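PDB 2VSH: 2-c-methyl-d-erythritol 4-phosphate cytidylyltransferase from Streptococcus pneumoniae, which catalyses the transfer of the cytidylyl group of CTP to D-ribitol 5-phosphate, supplying CDP-ribitol for the teichoic acid precursors of the pneumococcus. Local coordinates for residues 32-44 with 112-125. Residues are numbered along the deposited sequence; the frame is centred on the assembly and turned at random.
Sequences PILIHTIEKFVLE and HDSVRPFITLRMIQ
Pro117 sits in a hollow on the flank of helix 33-42, its ring bordered by Ile33 CG2, His36 CB and Thr37 OG1. The CA atoms of Thr37 and Pro117 stand 4.2 Å apart. With OG1 beside its own backbone N (chi1 -59°), the Thr37 hydroxyl gives its hydrogen to Ser114 O at 2.6 Å, approaching from above the carbonyl plane, while CG2 packs at the edge of the His112 imidazole. That ring is fixed by NE2, which bonds to Arg116 O at 2.8 Å, in the carbonyl plane of Arg116 and on a lone pair.

Further along the helix, Phe41, which also touches strand 3-9, is a second bump, fitting a hollow formed by His112, Ile119 and Ile124. Ile124 CD1 rests over the centre of one ring face, a CH-pi contact 4.0 Å from the centroid, and Ile119 CD1 reaches Phe41 CZ at 3.5 Å while also lying over a face of His112. Lys40 folds across Ile119 O, which is buried under methylenes CG to CE without a hydrogen-bonding partner in the model, and brings NZ to Pro117 O at 3.1 Å. At the far end Gln125 NE2 meets the syn lone pair of Glu44 OE2 at 2.8 Å, amide and carboxylate nearly perpendicular.

In this GT-A-type nucleotidyltransferase fold, the contact packs a helix against the loop between strand 108-113 and helix 121-133, and against that helix's first turns. Thr37, His112 and Lys40 hold the carbonyls of Ser114, Arg116 and Pro117, so side-chain donors probably help set the loop's path and place Ser114 beside the likely CTP site.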
ATOM      1  N   PRO A  32      23.383  -3.367  10.724  1.00 24.06           N
ATOM      2  CA  PRO A  32      22.727  -3.520   9.421  1.00 23.08           C
ATOM      3  C   PRO A  32      21.331  -4.090   9.566  1.00 22.19           C
ATOM      4  O   PRO A  32      21.086  -4.941  10.438  1.00 22.04           O
ATOM      5  CB  PRO A  32      23.607  -4.539   8.672  1.00 23.09           C
ATOM      6  CG  PRO A  32      24.928  -4.503   9.359  1.00 24.17           C
ATOM      7  CD  PRO A  32      24.634  -4.144  10.803  1.00 24.68           C
ATOM      8  N   ILE A  33      20.426  -3.643   8.703  1.00 21.51           N
ATOM      9  CA  ILE A  33      19.053  -4.147   8.715  1.00 20.54           C
ATOM     10  C   ILE A  33      19.009  -5.673   8.748  1.00 19.84           C
ATOM     11  O   ILE A  33      18.240  -6.266   9.533  1.00 20.56           O
ATOM     12  CB  ILE A  33      18.215  -3.561   7.528  1.00 20.63           C
ATOM     13  CG1 ILE A  33      17.998  -2.055   7.748  1.00 20.89           C
ATOM     14  CG2 ILE A  33      16.850  -4.282   7.422  1.00 16.36           C
ATOM     15  CD1 ILE A  33      17.577  -1.249   6.499  1.00 22.32           C
ATOM     16  N   LEU A  34      19.837  -6.316   7.919  1.00 19.94           N
ATOM     17  CA  LEU A  34      19.882  -7.777   7.864  1.00 19.46           C
ATOM     18  C   LEU A  34      20.138  -8.397   9.236  1.00 19.42           C
ATOM     19  O   LEU A  34      19.554  -9.430   9.584  1.00 18.74           O
ATOM     20  CB  LEU A  34      20.962  -8.259   6.878  1.00 19.50           C
ATOM     21  CG  LEU A  34      21.193  -9.773   6.811  1.00 19.76           C
ATOM     22  CD1 LEU A  34      19.939 -10.558   6.346  1.00 17.96           C
ATOM     23  CD2 LEU A  34      22.407 -10.109   5.945  1.00 19.81           C
ATOM     24  N   ILE A  35      21.021  -7.761   9.997  1.00 20.39           N
ATOM     25  CA  ILE A  35      21.392  -8.241  11.335  1.00 21.20           C
ATOM     26  C   ILE A  35      20.216  -8.156  12.319  1.00 21.53           C
ATOM     27  O   ILE A  35      19.969  -9.111  13.066  1.00 21.01           O
ATOM     28  CB  ILE A  35      22.639  -7.513  11.864  1.00 21.52           C
ATOM     29  CG1 ILE A  35      23.882  -7.907  11.041  1.00 21.35           C
ATOM     30  CG2 ILE A  35      22.836  -7.769  13.373  1.00 22.17           C
ATOM     31  CD1 ILE A  35      24.204  -9.442  11.013  1.00 21.00           C
ATOM     32  N   HIS A  36      19.511  -7.022  12.302  1.00 22.40           N
ATOM     33  CA  HIS A  36      18.301  -6.832  13.106  1.00 23.16           C
ATOM     34  C   HIS A  36      17.328  -7.977  12.862  1.00 22.24           C
ATOM     35  O   HIS A  36      16.731  -8.522  13.803  1.00 23.07           O
ATOM     36  CB  HIS A  36      17.583  -5.539  12.720  1.00 23.47           C
ATOM     37  CG  HIS A  36      18.243  -4.297  13.213  1.00 25.62           C
ATOM     38  ND1 HIS A  36      18.060  -3.817  14.490  1.00 28.13           N
ATOM     39  CD2 HIS A  36      19.065  -3.419  12.593  1.00 25.24           C
ATOM     40  CE1 HIS A  36      18.759  -2.707  14.645  1.00 30.30           C
ATOM     41  NE2 HIS A  36      19.374  -2.442  13.508  1.00 29.19           N
ATOM     42  N   THR A  37      17.162  -8.323  11.585  1.00 21.19           N
ATOM     43  CA  THR A  37      16.193  -9.333  11.164  1.00 20.05           C
ATOM     44  C   THR A  37      16.618 -10.734  11.633  1.00 20.37           C
ATOM     45  O   THR A  37      15.807 -11.493  12.182  1.00 21.34           O
ATOM     46  CB  THR A  37      16.019  -9.319   9.612  1.00 19.01           C
ATOM     47  OG1 THR A  37      15.582  -8.019   9.187  1.00 18.35           O
ATOM     48  CG2 THR A  37      14.987 -10.354   9.174  1.00 18.00           C
ATOM     49  N   ILE A  38      17.881 -11.079  11.412  1.00 20.84           N
ATOM     50  CA  ILE A  38      18.416 -12.375  11.869  1.00 21.63           C
ATOM     51  C   ILE A  38      18.294 -12.505  13.401  1.00 23.72           C
ATOM     52  O   ILE A  38      17.888 -13.559  13.906  1.00 23.49           O
ATOM     53  CB  ILE A  38      19.871 -12.589  11.428  1.00 21.53           C
ATOM     54  CG1 ILE A  38      19.968 -12.743   9.908  1.00 21.35           C
ATOM     55  CG2 ILE A  38      20.464 -13.835  12.107  1.00 21.15           C
ATOM     56  CD1 ILE A  38      21.418 -12.695   9.363  1.00 20.70           C
ATOM     57  N   GLU A  39      18.618 -11.419  14.109  1.00 25.66           N
ATOM     58  CA  GLU A  39      18.470 -11.316  15.575  1.00 28.69           C
ATOM     59  C   GLU A  39      17.111 -11.757  16.099  1.00 28.50           C
ATOM     60  O   GLU A  39      17.039 -12.434  17.109  1.00 29.75           O
ATOM     61  CB  GLU A  39      18.709  -9.881  16.056  1.00 29.14           C
ATOM     62  CG  GLU A  39      20.159  -9.574  16.392  1.00 32.64           C
ATOM     63  CD  GLU A  39      20.385  -8.102  16.703  1.00 33.07           C
ATOM     64  OE1 GLU A  39      19.386  -7.357  16.852  1.00 35.38           O
ATOM     65  OE2 GLU A  39      21.563  -7.686  16.796  1.00 37.18           O
ATOM     66  N   LYS A  40      16.042 -11.355  15.413  1.00 27.95           N
ATOM     67  CA  LYS A  40      14.686 -11.708  15.815  1.00 27.32           C
ATOM     68  C   LYS A  40      14.432 -13.210  15.769  1.00 27.04           C
ATOM     69  O   LYS A  40      13.523 -13.688  16.449  1.00 27.23           O
ATOM     70  CB  LYS A  40      13.638 -10.992  14.947  1.00 26.65           C
ATOM     71  CG  LYS A  40      13.653  -9.466  14.972  1.00 27.82           C
ATOM     72  CD  LYS A  40      13.386  -8.910  16.358  1.00 30.09           C
ATOM     73  CE  LYS A  40      13.113  -7.431  16.283  1.00 33.16           C
ATOM     74  NZ  LYS A  40      14.337  -6.663  15.895  1.00 34.39           N
ATOM     75  N   PHE A  41      15.221 -13.944  14.971  1.00 26.22           N
ATOM     76  CA  PHE A  41      15.069 -15.409  14.824  1.00 25.40           C
ATOM     77  C   PHE A  41      15.981 -16.258  15.728  1.00 26.22           C
ATOM     78  O   PHE A  41      15.648 -17.408  16.037  1.00 26.41           O
ATOM     79  CB  PHE A  41      15.277 -15.847  13.368  1.00 24.61           C
ATOM     80  CG  PHE A  41      14.096 -15.578  12.470  1.00 23.09           C
ATOM     81  CD1 PHE A  41      13.122 -16.555  12.274  1.00 21.70           C
ATOM     82  CD2 PHE A  41      13.956 -14.347  11.819  1.00 23.02           C
ATOM     83  CE1 PHE A  41      12.031 -16.324  11.434  1.00 22.07           C
ATOM     84  CE2 PHE A  41      12.859 -14.098  10.970  1.00 21.95           C
ATOM     85  CZ  PHE A  41      11.896 -15.089  10.780  1.00 21.21           C
ATOM     86  N   VAL A  42      17.121 -15.699  16.131  1.00 26.38           N
ATOM     87  CA  VAL A  42      18.092 -16.402  16.997  1.00 26.95           C
ATOM     88  C   VAL A  42      17.572 -16.774  18.385  1.00 27.44           C
ATOM     89  O   VAL A  42      18.045 -17.751  18.970  1.00 28.12           O
ATOM     90  CB  VAL A  42      19.471 -15.656  17.163  1.00 27.58           C
ATOM     91  CG1 VAL A  42      20.105 -15.332  15.816  1.00 26.87           C
ATOM     92  CG2 VAL A  42      19.358 -14.408  18.059  1.00 29.05           C
ATOM     93  N   LEU A  43      16.642 -15.999  18.936  1.00 26.85           N
ATOM     94  CA  LEU A  43      16.140 -16.315  20.273  1.00 28.64           C
ATOM     95  C   LEU A  43      15.125 -17.424  20.281  1.00 27.62           C
ATOM     96  O   LEU A  43      14.924 -18.073  21.316  1.00 29.41           O
ATOM     97  CB  LEU A  43      15.512 -15.102  20.959  1.00 30.09           C
ATOM     98  CG  LEU A  43      16.380 -14.115  21.707  1.00 31.74           C
ATOM     99  CD1 LEU A  43      15.436 -13.111  22.333  1.00 34.29           C
ATOM    100  CD2 LEU A  43      17.223 -14.814  22.765  1.00 34.27           C
ATOM    101  N   GLU A  44      14.471 -17.630  19.145  1.00 25.60           N
ATOM    102  CA  GLU A  44      13.385 -18.601  19.072  1.00 25.06           C
ATOM    103  C   GLU A  44      13.917 -20.012  19.309  1.00 25.43           C
ATOM    104  O   GLU A  44      14.637 -20.552  18.462  1.00 24.79           O
ATOM    105  CB  GLU A  44      12.639 -18.486  17.731  1.00 23.40           C
ATOM    106  CG  GLU A  44      11.570 -19.571  17.513  1.00 23.81           C
ATOM    107  CD  GLU A  44      10.624 -19.701  18.682  1.00 23.98           C
ATOM    108  OE1 GLU A  44      10.358 -20.841  19.106  1.00 24.31           O
ATOM    109  OE2 GLU A  44      10.164 -18.659  19.193  1.00 24.99           O
ATOM    110  N   HIS A 112      11.132 -15.289   5.226  1.00 15.82           N
ATOM    111  CA  HIS A 112      10.922 -13.915   5.670  1.00 15.82           C
ATOM    112  C   HIS A 112      11.887 -12.967   4.957  1.00 16.13           C
ATOM    113  O   HIS A 112      13.060 -13.303   4.766  1.00 16.76           O
ATOM    114  CB  HIS A 112      11.103 -13.823   7.204  1.00 15.08           C
ATOM    115  CG  HIS A 112      10.762 -12.481   7.776  1.00 15.41           C
ATOM    116  ND1 HIS A 112       9.474 -11.989   7.801  1.00 16.05           N
ATOM    117  CD2 HIS A 112      11.545 -11.521   8.330  1.00 14.74           C
ATOM    118  CE1 HIS A 112       9.476 -10.790   8.364  1.00 15.92           C
ATOM    119  NE2 HIS A 112      10.721 -10.477   8.679  1.00 15.46           N
ATOM    120  N   ASP A 113      11.388 -11.797   4.566  1.00 16.52           N
ATOM    121  CA  ASP A 113      12.202 -10.751   3.916  1.00 17.25           C
ATOM    122  C   ASP A 113      13.297 -10.250   4.846  1.00 16.96           C
ATOM    123  O   ASP A 113      13.013  -9.929   5.997  1.00 16.33           O
ATOM    124  CB  ASP A 113      11.329  -9.539   3.575  1.00 17.44           C
ATOM    125  CG  ASP A 113      10.294  -9.824   2.505  1.00 19.25           C
ATOM    126  OD1 ASP A 113      10.531 -10.691   1.635  1.00 21.12           O
ATOM    127  OD2 ASP A 113       9.242  -9.157   2.526  1.00 19.02           O
ATOM    128  N   SER A 114      14.522 -10.103   4.334  1.00 17.25           N
ATOM    129  CA  SER A 114      15.618  -9.513   5.125  1.00 17.06           C
ATOM    130  C   SER A 114      15.329  -8.091   5.573  1.00 17.15           C
ATOM    131  O   SER A 114      15.799  -7.677   6.629  1.00 17.10           O
ATOM    132  CB  SER A 114      16.930  -9.517   4.348  1.00 17.10           C
ATOM    133  OG  SER A 114      16.792  -8.709   3.201  1.00 18.36           O
ATOM    134  N   VAL A 115      14.575  -7.349   4.756  1.00 17.53           N
ATOM    135  CA  VAL A 115      14.278  -5.931   5.029  1.00 18.29           C
ATOM    136  C   VAL A 115      13.000  -5.705   5.838  1.00 18.15           C
ATOM    137  O   VAL A 115      12.427  -4.604   5.853  1.00 19.87           O
ATOM    138  CB  VAL A 115      14.239  -5.091   3.742  1.00 19.15           C
ATOM    139  CG1 VAL A 115      15.654  -4.932   3.171  1.00 18.29           C
ATOM    140  CG2 VAL A 115      13.239  -5.700   2.713  1.00 18.77           C
ATOM    141  N   ARG A 116      12.573  -6.749   6.523  1.00 17.63           N
ATOM    142  CA  ARG A 116      11.488  -6.653   7.490  1.00 18.01           C
ATOM    143  C   ARG A 116      12.029  -6.911   8.908  1.00 17.96           C
ATOM    144  O   ARG A 116      11.770  -7.968   9.482  1.00 16.97           O
ATOM    145  CB  ARG A 116      10.370  -7.626   7.150  1.00 17.32           C
ATOM    146  CG  ARG A 116       9.458  -7.160   6.007  1.00 18.87           C
ATOM    147  CD  ARG A 116       8.242  -8.062   5.893  1.00 17.45           C
ATOM    148  NE  ARG A 116       7.594  -7.923   4.587  1.00 18.71           N
ATOM    149  CZ  ARG A 116       6.550  -7.140   4.327  1.00 19.69           C
ATOM    150  NH1 ARG A 116       6.008  -6.397   5.273  1.00 22.13           N
ATOM    151  NH2 ARG A 116       6.047  -7.095   3.101  1.00 20.27           N
ATOM    152  N   PRO A 117      12.791  -5.943   9.467  1.00 18.71           N
ATOM    153  CA  PRO A 117      13.434  -6.176  10.776  1.00 19.25           C
ATOM    154  C   PRO A 117      12.493  -6.133  11.987  1.00 20.48           C
ATOM    155  O   PRO A 117      12.932  -6.473  13.104  1.00 21.19           O
ATOM    156  CB  PRO A 117      14.473  -5.055  10.866  1.00 20.13           C
ATOM    157  CG  PRO A 117      13.931  -3.958  10.016  1.00 20.08           C
ATOM    158  CD  PRO A 117      13.082  -4.600   8.939  1.00 18.60           C
ATOM    159  N   PHE A 118      11.227  -5.741  11.786  1.00 19.58           N
ATOM    160  CA  PHE A 118      10.316  -5.552  12.927  1.00 19.95           C
ATOM    161  C   PHE A 118       9.396  -6.739  13.180  1.00 19.80           C
ATOM    162  O   PHE A 118       8.400  -6.621  13.903  1.00 20.45           O
ATOM    163  CB  PHE A 118       9.505  -4.265  12.775  1.00 20.31           C
ATOM    164  CG  PHE A 118      10.363  -3.044  12.631  1.00 20.99           C
ATOM    165  CD1 PHE A 118      11.132  -2.588  13.701  1.00 22.61           C
ATOM    166  CD2 PHE A 118      10.411  -2.355  11.427  1.00 21.14           C
ATOM    167  CE1 PHE A 118      11.956  -1.455  13.562  1.00 24.72           C
ATOM    168  CE2 PHE A 118      11.224  -1.215  11.282  1.00 20.84           C
ATOM    169  CZ  PHE A 118      11.983  -0.770  12.355  1.00 23.34           C
ATOM    170  N   ILE A 119       9.749  -7.882  12.599  1.00 18.96           N
ATOM    171  CA  ILE A 119       9.053  -9.136  12.876  1.00 18.56           C
ATOM    172  C   ILE A 119       9.242  -9.422  14.362  1.00 19.05           C
ATOM    173  O   ILE A 119      10.265  -9.056  14.943  1.00 18.75           O
ATOM    174  CB  ILE A 119       9.620 -10.295  11.995  1.00 17.85           C
ATOM    175  CG1 ILE A 119       8.839 -11.613  12.210  1.00 17.64           C
ATOM    176  CG2 ILE A 119      11.162 -10.417  12.188  1.00 18.68           C
ATOM    177  CD1 ILE A 119       9.352 -12.788  11.400  1.00 17.78           C
ATOM    178  N   THR A 120       8.251 -10.075  14.972  1.00 19.35           N
ATOM    179  CA  THR A 120       8.271 -10.377  16.391  1.00 19.43           C
ATOM    180  C   THR A 120       8.237 -11.898  16.581  1.00 19.41           C
ATOM    181  O   THR A 120       7.868 -12.640  15.667  1.00 17.61           O
ATOM    182  CB  THR A 120       7.043  -9.758  17.095  1.00 20.96           C
ATOM    183  OG1 THR A 120       5.847 -10.352  16.570  1.00 20.35           O
ATOM    184  CG2 THR A 120       6.988  -8.214  16.920  1.00 20.49           C
ATOM    185  N   LEU A 121       8.621 -12.360  17.771  1.00 20.24           N
ATOM    186  CA  LEU A 121       8.538 -13.784  18.106  1.00 20.74           C
ATOM    187  C   LEU A 121       7.090 -14.263  18.026  1.00 21.04           C
ATOM    188  O   LEU A 121       6.821 -15.401  17.672  1.00 20.41           O
ATOM    189  CB  LEU A 121       9.099 -14.038  19.519  1.00 21.61           C
ATOM    190  CG  LEU A 121      10.633 -13.992  19.619  1.00 22.00           C
ATOM    191  CD1 LEU A 121      11.083 -14.010  21.084  1.00 22.78           C
ATOM    192  CD2 LEU A 121      11.259 -15.139  18.843  1.00 22.26           C
ATOM    193  N   ARG A 122       6.155 -13.386  18.365  1.00 21.52           N
ATOM    194  CA  ARG A 122       4.744 -13.766  18.322  1.00 22.73           C
ATOM    195  C   ARG A 122       4.365 -14.177  16.892  1.00 21.32           C
ATOM    196  O   ARG A 122       3.696 -15.183  16.690  1.00 20.15           O
ATOM    197  CB  ARG A 122       3.876 -12.617  18.820  1.00 23.28           C
ATOM    198  CG  ARG A 122       2.430 -12.994  19.195  1.00 26.61           C
ATOM    199  CD  ARG A 122       1.520 -13.047  17.972  1.00 29.21           C
ATOM    200  NE  ARG A 122       1.444 -11.768  17.257  1.00 30.26           N
ATOM    201  CZ  ARG A 122       1.144 -11.646  15.964  1.00 30.84           C
ATOM    202  NH1 ARG A 122       0.897 -12.726  15.221  1.00 29.93           N
ATOM    203  NH2 ARG A 122       1.114 -10.441  15.406  1.00 30.52           N
ATOM    204  N   MET A 123       4.808 -13.391  15.907  1.00 21.00           N
ATOM    205  CA  MET A 123       4.554 -13.668  14.491  1.00 21.47           C
ATOM    206  C   MET A 123       5.210 -14.972  14.041  1.00 21.18           C
ATOM    207  O   MET A 123       4.554 -15.806  13.411  1.00 22.75           O
ATOM    208  CB  MET A 123       5.076 -12.516  13.626  1.00 20.78           C
ATOM    209  CG  MET A 123       4.230 -11.248  13.731  1.00 21.57           C
ATOM    210  SD  MET A 123       5.058  -9.858  12.939  1.00 24.93           S
ATOM    211  CE  MET A 123       4.153  -8.575  13.691  1.00 25.09           C
ATOM    212  N   ILE A 124       6.491 -15.140  14.380  1.00 20.20           N
ATOM    213  CA  ILE A 124       7.243 -16.373  14.104  1.00 19.21           C
ATOM    214  C   ILE A 124       6.539 -17.577  14.716  1.00 19.74           C
ATOM    215  O   ILE A 124       6.360 -18.588  14.061  1.00 19.31           O
ATOM    216  CB  ILE A 124       8.667 -16.296  14.675  1.00 19.01           C
ATOM    217  CG1 ILE A 124       9.461 -15.223  13.936  1.00 18.70           C
ATOM    218  CG2 ILE A 124       9.374 -17.680  14.618  1.00 17.54           C
ATOM    219  CD1 ILE A 124      10.622 -14.658  14.730  1.00 21.83           C
ATOM    220  N   GLN A 125       6.162 -17.452  15.985  1.00 20.92           N
ATOM    221  CA  GLN A 125       5.505 -18.529  16.692  1.00 21.66           C
ATOM    222  C   GLN A 125       4.125 -18.885  16.116  1.00 21.86           C
ATOM    223  O   GLN A 125       3.803 -20.056  15.983  1.00 21.84           O
ATOM    224  CB  GLN A 125       5.450 -18.216  18.190  1.00 23.39           C
ATOM    225  CG  GLN A 125       6.822 -18.416  18.859  1.00 22.75           C
ATOM    226  CD  GLN A 125       6.876 -17.923  20.286  1.00 23.53           C
ATOM    227  OE1 GLN A 125       5.863 -17.525  20.868  1.00 21.31           O
ATOM    228  NE2 GLN A 125       8.082 -17.921  20.856  1.00 24.68           N
TER